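Gene product PA4716 (Pseudomonas aeruginosa, PDB 1U0K) is of unconfirmed function but belongs to the PhzF family and is probably an isomerase, perhaps an epimerase. Local coordinates at residues 46-51 with 63-68; 22-27 with 42-47; 72-77 with 102-107; 10-15 with 78-83; 28-33 with 52-57. One frame throughout, in Å; residues are numbered along the deposited sequence.

Interaction 1. Residues 46-51 with 63-68; sequences QFESIF and ARIFTL
Strands 48-54 and 60-67 form an antiparallel beta hairpin in which Ser-49 pairs with Phe-66 and Phe-51 with Arg-64. In the first of these hydrogen-bonded pairs Ser-49 N reaches Phe-66 O at 3.0 Å, and Phe-66 N returns a straighter bond to Ser-49 O, with an N-H...O angle of 173°. In the second, Phe-51 N meets Arg-64 O at 2.8 Å and Arg-64 N answers to Phe-51 O. Side chains alternate between the two faces of this sheet segment, as pleating demands. On one face the Phe-51 and Phe-66 rings have planes at 88°, CE1 of Phe-51 lying 3.8 Å from CD1 of Phe-66, while helix 34-44 packs over them through Thr-41. The other face carries Glu-48, predicted to be an active-site residue, together with Ile-50 and Ile-65. Ile-50 CG1 stands anti to the backbone N (chi1 178°), which sends CD1 toward strand 60-67, to 3.9 Å from both Ile-65 CG1 and Ala-63 CB. The extended Glu-48 chain brings OE2 to 3.1 Å from the methyl Ile-65 CG2, and Pro-78 of helix 78-90 also borders this carboxylate. Where the strands part, a water donates to Phe-47 O and accepts from Leu-68 N, at 2.7 and 3.0 Å.

Interaction 2. Residues 22-27 with 42-47; sequences GLAVFD and RELRQF
Leu-44 CD1 rests against two side chains of strand 21-26: it lies 3.5 Å from Ala-24 CB, tighter than ordinary van der Waals contact, and 3.7 Å from Phe-26 CE1. Leucine and phenylalanine come from opposite directions, and the methyl lies near CE1 and CZ of the ring. Two residues on, Gln-46 lays its aliphatic part against the strand backbone, with CG 3.9 Å from Ala-24 N, a buried amide that has no polar partner in the model. The Gln-46 chain folds back at chi2 (-61°), and this bend carries OE1 close against the backbone of Gly-22, to 3.2 Å from Gly-22 C. These contacts lie within the beta-alpha-beta unit of strand 21-26, helix 34-44 and strand 48-54, whose two strands run parallel, and the 42-47 segment leaves the helix through the positive-phi residue Arg-45. Beyond direct contact, a water sits between the two backbones, lying 2.8 Å from Gly-22 O and accepting from Phe-47 N at 2.9 Å. The Gln-46 amide is held from further out: OE1 accepts from Gln-9 NE2, while NE2 makes a weak bond to Leu-44 O and a hydrogen bond to Glu-43 O of the second subunit. Around Phe-26, the ring of Phe-51 stacks and that of Trp-40 meets it edge-to-face.

Interaction 3. Residues 72-77 with 102-107; sequences LPFAGH and LASKSV
Ser-104 OG lies 2.9 Å from Pro-73 O, the shortest polar approach between the two segments, although another acceptor is within reach of the same hydroxyl proton. The hydroxyl sits between the backbone N and the carbonyl carbon (chi1 45°), a torsion that turns it toward the proline carbonyl. Pro-73 O is also approached by Leu-102 CB, at 3.7 Å. From there the leucine continues inward, and its CD1 presses on the peptide link between Phe-74 and Ala-75, 3.4 Å from Phe-74 C and 3.5 Å from Ala-75 N. Ala-75 CB is met by the aliphatic part of Lys-105, with CE at 3.9 Å, and by Val-107 CG2 at 4.2 Å. The lysine's charged end passes beyond this methyl to the carbonyl oxygens of Gln-124 and Thr-162. Leu-102 also touches Ala-63 and Ile-65, so it joins the 72-77 loop to strand 60-67. Within that loop Phe-74 N makes a weak bond to Leu-72 O, and Pro-73 CG lies above one face of the Phe-74 ring, offset toward its rim. The arrangement is that of an inverse gamma turn centred on Pro-73, packed against the connection between strands 96-101 and 106-114.

Interaction 4. Residues 10-15 with 78-83; sequences LDVFAE and PLLGAA
Val-12 and Leu-80 bring strand 6-12 and helix 78-90 together in a helix-on-sheet packing, the axes of strand 10-12 and helix 78-83 passing 8.4 Å apart at an angle of 127°. The apolar side-chain contacts come first. With chi1 at -176°, Val-12 CG1 points opposite its own amide nitrogen and meets Leu-80 CB at 4.0 Å, the two side chains crossing at about a right angle. Leu-80 reaches further with CD1, which touches the far end of the Phe-13 ring, 3.8 Å from CZ. That ring also meets its own neighbour, since Val-12 CG1 lies 3.9 Å above one of its faces, offset toward the rim. One methyl of Val-12 thus touches both the leucine and the phenylalanine. Elsewhere on the helix Leu-79 packs on Ile-50, Val-107 and Leu-109, while on the strand Leu-10 touches Val-274 and Leu-276 of strand 267-282. A second group of contacts places side chains directly on the helix backbone. Val-12 CG2 takes part in this group, lying 4.0 Å from Gly-81 CA. Two residues before Val-12, Leu-10, turned toward the helix, sets its CD2 methyl 3.2 Å from Gly-81 O.

Interaction 5. Residues 28-33 with 52-57; sequences DASALD and LLPGDD
Leu-52 O receives the backbone N of Ala-29 at 2.8 Å, in a nearly linear bond with an N-H...O angle of 174°. The alpha carbon of Asp-28 supplements it with a CA-H...O contact of 3.5 Å to the same Leu-52 O. Leu-52 turns its own side chain away toward Ala-82 and Leu-86 of helix 78-90. At Leu-53 the CD2 methyl lies against the peptide that follows Ala-29, 3.6 Å from Ala-29 C, and 4.0 Å from the Ala-29 CB methyl. This peptide enters a type I beta turn from Ala-29 to Leu-32, closed by a bond from Leu-32 N to Ala-29 O, and the turn leads to Asp-33, the N-cap of helix 34-44. Pro-54 then offers its ring to the polar side chains at the start of that turn, with CD 3.5 Å from Asp-28 OD1 and 3.7 Å from Ser-30 OG, and CG beside the Asp-28 carboxylate carbon. The aspartate side chain crosses the proline at about a right angle; a trans chi1 (-176°) directs its carboxylate away from the Asp-28 nitrogen and brings it beside Pro-54 CG and CD. Two bonds grip Asp-28 OD1: Ser-30 N completes an Asx turn at 3.1 Å, and Ser-30 OG approaches from the syn side at 2.8 Å.

Strand 48-54 ties most of these contacts together. Interactions 1 and 5 occupy successive parts of it, and strand 21-26 of interaction 2 runs beside it, Ile-50 O lying 2.9 Å from Phe-26 N and Phe-26 O the same distance from Leu-52 N. The predicted active-site residue Glu-48, in interaction 1, is approached by two others: its OE1 lies 3.2 Å from His-77 CE1 of interaction 3 and 3.3 Å from Pro-78 CG of interaction 4. Those two meet where His-77 CB packs 3.5 Å from Phe-13 CE1. Interaction 5 is more remote, its Leu-52 side chain about 12 Å from that of Glu-48. Interactions 1 and 2 both touch the second subunit.

Interaction 1. Residues 46-51 with 63-68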
# COMPACT_ATOMS: atom_id res chain seq x y z
N GLN A 46 -2.16 3.92 2.45
CA GLN A 46 -1.13 4.55 3.25
C GLN A 46 -0.85 3.63 4.44
O GLN A 46 -1.74 2.89 4.87
CB GLN A 46 -1.60 5.93 3.70
CG GLN A 46 -2.01 6.81 2.54
CD GLN A 46 -0.86 7.05 1.56
OE1 GLN A 46 0.20 7.52 1.97
NE2 GLN A 46 -1.07 6.73 0.28
N PHE A 47 0.38 3.64 4.94
CA PHE A 47 0.78 2.70 5.99
C PHE A 47 -0.19 2.83 7.17
O PHE A 47 -0.57 1.84 7.78
CB PHE A 47 2.23 2.93 6.43
CG PHE A 47 2.84 1.76 7.17
CD1 PHE A 47 3.62 0.82 6.50
CD2 PHE A 47 2.64 1.60 8.53
CE1 PHE A 47 4.19 -0.26 7.18
CE2 PHE A 47 3.20 0.51 9.21
CZ PHE A 47 3.97 -0.41 8.54
N GLU A 48 -0.57 4.06 7.49
CA GLU A 48 -1.67 4.33 8.42
C GLU A 48 -2.62 5.38 7.87
O GLU A 48 -2.20 6.25 7.09
CB GLU A 48 -1.11 4.80 9.77
CG GLU A 48 -0.38 3.71 10.52
CD GLU A 48 0.17 4.15 11.85
OE1 GLU A 48 1.13 4.92 11.88
OE2 GLU A 48 -0.36 3.68 12.89
N SER A 49 -3.89 5.24 8.22
CA SER A 49 -4.89 6.31 8.10
C SER A 49 -5.37 6.67 9.50
O SER A 49 -5.42 5.82 10.39
CB SER A 49 -6.09 5.90 7.24
OG SER A 49 -5.75 5.80 5.86
N ILE A 50 -5.74 7.93 9.69
CA ILE A 50 -6.29 8.41 10.96
C ILE A 50 -7.64 9.06 10.71
O ILE A 50 -7.82 9.78 9.72
CB ILE A 50 -5.30 9.36 11.70
CG1 ILE A 50 -5.92 9.89 13.00
CG2 ILE A 50 -4.82 10.51 10.81
CD1 ILE A 50 -4.93 10.45 13.96
N PHE A 51 -8.57 8.79 11.61
CA PHE A 51 -9.96 9.22 11.52
C PHE A 51 -10.27 10.07 12.74
O PHE A 51 -10.08 9.61 13.86
CB PHE A 51 -10.88 7.98 11.46
CG PHE A 51 -10.63 7.12 10.26
CD1 PHE A 51 -9.62 6.17 10.28
CD2 PHE A 51 -11.38 7.27 9.10
CE1 PHE A 51 -9.35 5.40 9.17
CE2 PHE A 51 -11.10 6.50 7.98
CZ PHE A 51 -10.08 5.56 8.02
N ALA A 63 -9.59 10.26 18.12
CA ALA A 63 -8.89 9.74 16.95
C ALA A 63 -8.90 8.22 16.93
O ALA A 63 -8.90 7.56 17.97
CB ALA A 63 -7.51 10.24 16.92
N ARG A 64 -8.91 7.67 15.72
CA ARG A 64 -8.80 6.24 15.51
C ARG A 64 -7.73 6.06 14.43
O ARG A 64 -7.80 6.70 13.38
CB ARG A 64 -10.12 5.63 15.04
CG ARG A 64 -11.36 5.90 15.91
CD ARG A 64 -11.45 5.03 17.13
NE ARG A 64 -11.57 3.60 16.86
CZ ARG A 64 -12.70 2.96 16.57
NH1 ARG A 64 -13.85 3.60 16.44
NH2 ARG A 64 -12.65 1.65 16.38
N ILE A 65 -6.74 5.22 14.71
CA ILE A 65 -5.63 4.97 13.80
C ILE A 65 -5.65 3.52 13.36
O ILE A 65 -5.76 2.62 14.19
CB ILE A 65 -4.27 5.28 14.45
CG1 ILE A 65 -4.18 6.75 14.87
CG2 ILE A 65 -3.14 4.94 13.51
CD1 ILE A 65 -3.01 7.05 15.80
N PHE A 66 -5.56 3.30 12.05
CA PHE A 66 -5.52 1.96 11.49
C PHE A 66 -4.33 1.78 10.57
O PHE A 66 -3.98 2.68 9.81
CB PHE A 66 -6.77 1.69 10.65
CG PHE A 66 -8.04 1.62 11.45
CD1 PHE A 66 -8.67 2.77 11.87
CD2 PHE A 66 -8.62 0.39 11.73
CE1 PHE A 66 -9.85 2.68 12.60
CE2 PHE A 66 -9.79 0.30 12.46
CZ PHE A 66 -10.40 1.45 12.90
N THR A 67 -3.75 0.59 10.63
CA THR A 67 -2.91 0.10 9.54
C THR A 67 -3.78 -0.74 8.61
O THR A 67 -4.95 -0.94 8.85
CB THR A 67 -1.73 -0.75 10.04
OG1 THR A 67 -2.24 -1.97 10.60
CG2 THR A 67 -0.95 -0.07 11.12
N LEU A 68 -3.19 -1.28 7.55
CA LEU A 68 -3.94 -2.15 6.67
C LEU A 68 -4.29 -3.46 7.36
O LEU A 68 -5.17 -4.17 6.90
CB LEU A 68 -3.19 -2.40 5.35
CG LEU A 68 -3.57 -1.38 4.28
CD1 LEU A 68 -2.90 -0.05 4.52
CD2 LEU A 68 -3.23 -1.88 2.89
O HOH W 1 -0.31 -0.72 6.90

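Interaction 2. Residues 22-27 with 42-47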
# COMPACT_ATOMS: atom_id res chain seq x y z
N GLY A 22 3.80 9.06 4.03
CA GLY A 22 2.46 9.41 3.60
C GLY A 22 1.41 8.96 4.59
O GLY A 22 1.54 7.91 5.23
N LEU A 23 0.36 9.76 4.69
CA LEU A 23 -0.72 9.56 5.65
C LEU A 23 -2.02 10.08 5.08
O LEU A 23 -2.04 11.18 4.52
CB LEU A 23 -0.41 10.38 6.90
CG LEU A 23 -1.47 10.47 8.00
CD1 LEU A 23 -1.57 9.16 8.75
CD2 LEU A 23 -1.13 11.62 8.94
N ALA A 24 -3.11 9.33 5.27
CA ALA A 24 -4.45 9.85 4.99
C ALA A 24 -5.14 10.26 6.29
O ALA A 24 -5.08 9.53 7.28
CB ALA A 24 -5.30 8.85 4.26
N VAL A 25 -5.78 11.43 6.28
CA VAL A 25 -6.50 11.95 7.43
C VAL A 25 -7.93 12.24 7.04
O VAL A 25 -8.17 12.95 6.08
CB VAL A 25 -5.87 13.27 7.93
CG1 VAL A 25 -6.63 13.81 9.15
CG2 VAL A 25 -4.39 13.10 8.24
N PHE A 26 -8.88 11.69 7.79
CA PHE A 26 -10.30 11.96 7.61
C PHE A 26 -10.66 12.93 8.74
O PHE A 26 -10.66 12.55 9.90
CB PHE A 26 -11.13 10.67 7.69
CG PHE A 26 -10.94 9.73 6.52
CD1 PHE A 26 -9.74 9.08 6.31
CD2 PHE A 26 -12.00 9.50 5.64
CE1 PHE A 26 -9.59 8.21 5.23
CE2 PHE A 26 -11.85 8.61 4.58
CZ PHE A 26 -10.65 7.99 4.37
N ASP A 27 -10.95 14.18 8.41
CA ASP A 27 -11.13 15.19 9.46
C ASP A 27 -12.47 15.13 10.17
O ASP A 27 -12.61 15.71 11.25
CB ASP A 27 -10.88 16.60 8.92
CG ASP A 27 -11.92 17.03 7.94
OD1 ASP A 27 -11.94 16.49 6.83
OD2 ASP A 27 -12.76 17.91 8.21
N ARG A 42 -7.66 0.43 3.90
CA ARG A 42 -7.22 -0.50 2.85
C ARG A 42 -7.38 0.12 1.47
O ARG A 42 -6.59 -0.15 0.57
CB ARG A 42 -7.97 -1.82 2.97
CG ARG A 42 -7.47 -2.64 4.12
CD ARG A 42 -8.40 -3.75 4.56
NE ARG A 42 -7.81 -4.42 5.71
CZ ARG A 42 -8.44 -5.30 6.48
NH1 ARG A 42 -9.70 -5.64 6.23
NH2 ARG A 42 -7.81 -5.85 7.51
N GLU A 43 -8.40 0.96 1.31
CA GLU A 43 -8.60 1.68 0.05
C GLU A 43 -7.43 2.61 -0.27
O GLU A 43 -6.90 2.59 -1.38
CB GLU A 43 -9.88 2.51 0.12
CG GLU A 43 -10.27 3.18 -1.18
CD GLU A 43 -10.72 2.22 -2.25
OE1 GLU A 43 -10.68 2.61 -3.43
OE2 GLU A 43 -11.16 1.09 -1.92
N LEU A 44 -7.01 3.40 0.71
CA LEU A 44 -6.03 4.45 0.45
C LEU A 44 -4.59 3.95 0.49
O LEU A 44 -3.70 4.60 -0.06
CB LEU A 44 -6.25 5.61 1.41
CG LEU A 44 -7.62 6.28 1.25
CD1 LEU A 44 -7.71 7.51 2.13
CD2 LEU A 44 -7.91 6.62 -0.22
N ARG A 45 -4.35 2.80 1.13
CA ARG A 45 -3.06 2.09 1.11
C ARG A 45 -1.88 2.85 1.70
O ARG A 45 -0.72 2.47 1.52
CB ARG A 45 -2.75 1.58 -0.30
CG ARG A 45 -3.81 0.62 -0.78
CD ARG A 45 -3.73 0.33 -2.24
NE ARG A 45 -2.51 -0.38 -2.58
CZ ARG A 45 -2.37 -1.69 -2.61
NH1 ARG A 45 -3.38 -2.48 -2.27
NH2 ARG A 45 -1.21 -2.23 -2.99
N GLN A 46 -2.16 3.92 2.45
CA GLN A 46 -1.13 4.55 3.25
C GLN A 46 -0.85 3.63 4.44
O GLN A 46 -1.74 2.89 4.87
CB GLN A 46 -1.60 5.93 3.70
CG GLN A 46 -2.01 6.81 2.54
CD GLN A 46 -0.86 7.05 1.56
OE1 GLN A 46 0.20 7.52 1.97
NE2 GLN A 46 -1.07 6.73 0.28
N PHE A 47 0.38 3.64 4.94
CA PHE A 47 0.78 2.70 5.99
C PHE A 47 -0.19 2.83 7.17
O PHE A 47 -0.57 1.84 7.78
CB PHE A 47 2.23 2.93 6.43
CG PHE A 47 2.84 1.76 7.17
CD1 PHE A 47 3.62 0.82 6.50
CD2 PHE A 47 2.64 1.60 8.53
CE1 PHE A 47 4.19 -0.26 7.18
CE2 PHE A 47 3.20 0.51 9.21
CZ PHE A 47 3.97 -0.41 8.54
O HOH W 2 2.29 5.54 3.89

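Interaction 3. Residues 72-77 with 102-107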
# COMPACT_ATOMS: atom_id res chain seq x y z
N LEU A 72 -4.63 0.40 15.64
CA LEU A 72 -3.54 0.67 16.57
C LEU A 72 -3.87 1.95 17.35
O LEU A 72 -3.44 3.05 16.97
CB LEU A 72 -2.22 0.89 15.82
CG LEU A 72 -1.56 -0.34 15.19
CD1 LEU A 72 -0.24 0.08 14.60
CD2 LEU A 72 -1.37 -1.46 16.19
N PRO A 73 -4.61 1.83 18.43
CA PRO A 73 -4.98 2.99 19.26
C PRO A 73 -3.87 3.57 20.16
O PRO A 73 -4.12 3.86 21.33
CB PRO A 73 -6.16 2.44 20.09
CG PRO A 73 -5.81 1.00 20.28
CD PRO A 73 -5.21 0.58 18.95
N PHE A 74 -2.67 3.79 19.62
CA PHE A 74 -1.54 4.29 20.40
C PHE A 74 -0.86 5.50 19.76
O PHE A 74 -0.87 5.66 18.54
CB PHE A 74 -0.54 3.15 20.63
CG PHE A 74 -1.20 1.83 20.91
CD1 PHE A 74 -1.40 0.90 19.91
CD2 PHE A 74 -1.68 1.55 22.18
CE1 PHE A 74 -2.03 -0.30 20.17
CE2 PHE A 74 -2.30 0.35 22.45
CZ PHE A 74 -2.48 -0.58 21.44
N ALA A 75 -0.27 6.34 20.62
CA ALA A 75 0.41 7.56 20.18
C ALA A 75 1.37 7.26 19.02
O ALA A 75 2.19 6.35 19.13
CB ALA A 75 1.17 8.18 21.36
N GLY A 76 1.24 8.01 17.92
CA GLY A 76 2.08 7.83 16.73
C GLY A 76 2.08 9.07 15.84
O GLY A 76 1.34 10.02 16.11
N HIS A 77 2.88 9.05 14.76
CA HIS A 77 2.96 10.17 13.80
C HIS A 77 1.68 10.53 12.98
O HIS A 77 1.60 11.62 12.42
CB HIS A 77 4.12 9.96 12.82
CG HIS A 77 3.85 8.87 11.84
ND1 HIS A 77 3.93 7.54 12.18
CD2 HIS A 77 3.42 8.91 10.56
CE1 HIS A 77 3.58 6.81 11.14
NE2 HIS A 77 3.26 7.62 10.15
N LEU A 102 -7.06 9.08 22.13
CA LEU A 102 -7.11 7.68 21.73
C LEU A 102 -7.78 6.93 22.88
O LEU A 102 -7.89 7.46 23.98
CB LEU A 102 -5.70 7.16 21.46
CG LEU A 102 -5.00 7.81 20.25
CD1 LEU A 102 -3.49 7.62 20.32
CD2 LEU A 102 -5.55 7.25 18.93
N ALA A 103 -8.26 5.72 22.63
CA ALA A 103 -8.95 4.94 23.67
C ALA A 103 -8.14 4.90 24.96
O ALA A 103 -8.67 5.17 26.05
CB ALA A 103 -9.22 3.53 23.17
N SER A 104 -6.85 4.59 24.82
CA SER A 104 -5.94 4.35 25.94
C SER A 104 -5.46 5.61 26.65
O SER A 104 -5.24 5.58 27.86
CB SER A 104 -4.69 3.59 25.45
OG SER A 104 -4.19 4.15 24.23
N LYS A 105 -5.26 6.70 25.90
CA LYS A 105 -4.80 7.95 26.49
C LYS A 105 -5.08 9.21 25.66
O LYS A 105 -5.50 9.14 24.50
CB LYS A 105 -3.29 7.87 26.79
CG LYS A 105 -2.40 7.69 25.58
CD LYS A 105 -0.94 7.53 26.01
CE LYS A 105 0.00 8.32 25.13
NZ LYS A 105 1.42 8.20 25.60
N SER A 106 -4.84 10.35 26.30
CA SER A 106 -4.93 11.67 25.70
C SER A 106 -3.52 12.14 25.31
O SER A 106 -2.56 11.87 26.02
CB SER A 106 -5.55 12.62 26.74
OG SER A 106 -5.54 13.96 26.31
N VAL A 107 -3.39 12.82 24.17
CA VAL A 107 -2.10 13.33 23.71
C VAL A 107 -2.19 14.81 23.40
O VAL A 107 -3.03 15.25 22.63
CB VAL A 107 -1.62 12.59 22.44
CG1 VAL A 107 -0.26 13.09 22.01
CG2 VAL A 107 -1.60 11.09 22.66

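Interaction 4. Residues 10-15 with 78-83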
# COMPACT_ATOMS: atom_id res chain seq x y z
N LEU A 10 -1.34 13.68 3.29
CA LEU A 10 -0.27 14.46 3.91
C LEU A 10 1.02 13.65 3.90
O LEU A 10 0.98 12.43 3.84
CB LEU A 10 -0.61 14.77 5.37
CG LEU A 10 -1.57 15.92 5.67
CD1 LEU A 10 -2.95 15.67 5.15
CD2 LEU A 10 -1.62 16.16 7.17
N ASP A 11 2.15 14.34 4.02
CA ASP A 11 3.41 13.69 4.34
C ASP A 11 3.91 14.18 5.69
O ASP A 11 3.94 15.38 5.94
CB ASP A 11 4.46 14.01 3.30
CG ASP A 11 4.21 13.32 2.00
OD1 ASP A 11 3.67 12.18 2.02
OD2 ASP A 11 4.50 13.84 0.92
N VAL A 12 4.31 13.24 6.54
CA VAL A 12 4.81 13.55 7.87
C VAL A 12 6.31 13.22 7.94
O VAL A 12 6.77 12.25 7.33
CB VAL A 12 4.04 12.75 8.94
CG1 VAL A 12 4.50 13.14 10.36
CG2 VAL A 12 2.53 12.95 8.79
N PHE A 13 7.04 14.04 8.69
CA PHE A 13 8.52 14.03 8.70
C PHE A 13 9.04 14.38 7.30
O PHE A 13 9.92 13.71 6.75
CB PHE A 13 9.08 12.70 9.20
CG PHE A 13 8.57 12.30 10.56
CD1 PHE A 13 7.85 11.13 10.74
CD2 PHE A 13 8.84 13.08 11.68
CE1 PHE A 13 7.39 10.75 11.98
CE2 PHE A 13 8.39 12.70 12.94
CZ PHE A 13 7.66 11.53 13.09
N ALA A 14 8.50 15.47 6.76
CA ALA A 14 8.69 15.87 5.37
C ALA A 14 8.81 17.38 5.29
O ALA A 14 7.88 18.11 5.62
CB ALA A 14 7.49 15.38 4.53
N GLU A 15 9.97 17.86 4.84
CA GLU A 15 10.16 19.29 4.64
C GLU A 15 9.75 19.73 3.24
O GLU A 15 9.58 20.92 3.00
CB GLU A 15 11.61 19.69 4.95
CG GLU A 15 11.99 19.34 6.37
CD GLU A 15 13.26 20.00 6.88
OE1 GLU A 15 14.01 19.32 7.63
OE2 GLU A 15 13.51 21.18 6.57
N PRO A 78 0.68 9.65 12.85
CA PRO A 78 -0.62 10.12 12.36
C PRO A 78 -1.16 11.29 13.18
O PRO A 78 -1.87 12.12 12.64
CB PRO A 78 -1.51 8.88 12.50
CG PRO A 78 -0.56 7.77 12.30
CD PRO A 78 0.66 8.19 13.08
N LEU A 79 -0.81 11.36 14.46
CA LEU A 79 -1.26 12.48 15.30
C LEU A 79 -0.60 13.80 14.88
O LEU A 79 -1.27 14.83 14.90
CB LEU A 79 -1.02 12.20 16.80
CG LEU A 79 -1.69 10.97 17.43
CD1 LEU A 79 -1.36 10.91 18.93
CD2 LEU A 79 -3.18 10.92 17.27
N LEU A 80 0.66 13.77 14.48
CA LEU A 80 1.34 14.95 13.96
C LEU A 80 0.65 15.47 12.71
O LEU A 80 0.45 16.68 12.56
CB LEU A 80 2.79 14.64 13.62
CG LEU A 80 3.67 14.24 14.80
CD1 LEU A 80 5.08 14.01 14.30
CD2 LEU A 80 3.62 15.28 15.92
N GLY A 81 0.31 14.56 11.80
CA GLY A 81 -0.40 14.92 10.57
C GLY A 81 -1.77 15.51 10.87
O GLY A 81 -2.15 16.52 10.28
N ALA A 82 -2.51 14.89 11.78
CA ALA A 82 -3.79 15.43 12.20
C ALA A 82 -3.66 16.86 12.75
O ALA A 82 -4.45 17.74 12.39
CB ALA A 82 -4.45 14.52 13.21
N ALA A 83 -2.66 17.11 13.59
CA ALA A 83 -2.43 18.44 14.16
C ALA A 83 -2.21 19.48 13.06
O ALA A 83 -2.76 20.57 13.12
CB ALA A 83 -1.26 18.41 15.14

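Interaction 5. Residues 28-33 with 52-57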
# COMPACT_ATOMS: atom_id res chain seq x y z
N ASP A 28 -13.45 14.45 9.59
CA ASP A 28 -14.70 14.21 10.29
C ASP A 28 -15.28 12.87 9.86
O ASP A 28 -15.99 12.77 8.85
CB ASP A 28 -15.69 15.35 10.07
CG ASP A 28 -16.97 15.17 10.86
OD1 ASP A 28 -17.18 14.08 11.44
OD2 ASP A 28 -17.83 16.07 10.95
N ALA A 29 -14.95 11.85 10.64
CA ALA A 29 -15.31 10.47 10.35
C ALA A 29 -16.55 10.04 11.14
O ALA A 29 -16.77 8.85 11.33
CB ALA A 29 -14.14 9.56 10.67
N SER A 30 -17.36 11.02 11.56
CA SER A 30 -18.55 10.74 12.38
C SER A 30 -19.56 9.80 11.73
O SER A 30 -20.31 9.13 12.43
CB SER A 30 -19.26 12.06 12.76
OG SER A 30 -18.45 12.86 13.60
N ALA A 31 -19.58 9.74 10.40
CA ALA A 31 -20.52 8.90 9.68
C ALA A 31 -20.04 7.45 9.48
O ALA A 31 -20.82 6.61 9.03
CB ALA A 31 -20.84 9.52 8.34
N LEU A 32 -18.79 7.16 9.82
CA LEU A 32 -18.20 5.84 9.55
C LEU A 32 -18.22 4.91 10.75
O LEU A 32 -17.87 5.30 11.86
CB LEU A 32 -16.74 6.01 9.12
CG LEU A 32 -16.46 6.85 7.88
CD1 LEU A 32 -14.95 6.91 7.62
CD2 LEU A 32 -17.19 6.32 6.66
N ASP A 33 -18.59 3.66 10.52
CA ASP A 33 -18.40 2.64 11.54
C ASP A 33 -16.99 2.04 11.45
O ASP A 33 -16.22 2.39 10.55
CB ASP A 33 -19.52 1.58 11.52
CG ASP A 33 -19.55 0.73 10.27
OD1 ASP A 33 -18.59 0.73 9.47
OD2 ASP A 33 -20.54 -0.01 10.02
N LEU A 52 -10.71 11.30 12.51
CA LEU A 52 -11.01 12.25 13.58
C LEU A 52 -12.50 12.37 13.82
O LEU A 52 -13.30 12.41 12.89
CB LEU A 52 -10.42 13.63 13.26
CG LEU A 52 -8.91 13.68 12.97
CD1 LEU A 52 -8.43 15.11 12.69
CD2 LEU A 52 -8.09 13.09 14.11
N LEU A 53 -12.87 12.47 15.09
CA LEU A 53 -14.26 12.59 15.51
C LEU A 53 -14.38 13.89 16.32
O LEU A 53 -13.90 13.96 17.46
CB LEU A 53 -14.66 11.37 16.33
CG LEU A 53 -14.36 10.03 15.62
CD1 LEU A 53 -14.36 8.87 16.58
CD2 LEU A 53 -15.35 9.81 14.48
N PRO A 54 -14.97 14.92 15.72
CA PRO A 54 -15.15 16.19 16.42
C PRO A 54 -16.16 16.07 17.56
O PRO A 54 -16.99 15.17 17.59
CB PRO A 54 -15.67 17.13 15.33
CG PRO A 54 -16.34 16.25 14.36
CD PRO A 54 -15.55 14.96 14.36
N GLY A 55 -16.04 17.00 18.50
CA GLY A 55 -16.97 17.11 19.60
C GLY A 55 -17.19 18.58 19.92
O GLY A 55 -17.03 19.45 19.07
N ASP A 56 -17.50 18.85 21.18
CA ASP A 56 -17.89 20.20 21.59
C ASP A 56 -16.72 21.16 21.88
O ASP A 56 -16.92 22.34 22.14
CB ASP A 56 -18.85 20.14 22.78
CG ASP A 56 -18.24 19.52 24.03
OD1 ASP A 56 -17.02 19.26 24.08
OD2 ASP A 56 -18.94 19.25 25.02
N ASP A 57 -15.49 20.64 21.83
CA ASP A 57 -14.29 21.43 22.06
C ASP A 57 -13.56 21.54 20.72
O ASP A 57 -13.12 20.52 20.19
CB ASP A 57 -13.44 20.72 23.12
CG ASP A 57 -12.10 21.40 23.41
OD1 ASP A 57 -11.69 22.33 22.69
OD2 ASP A 57 -11.38 21.03 24.35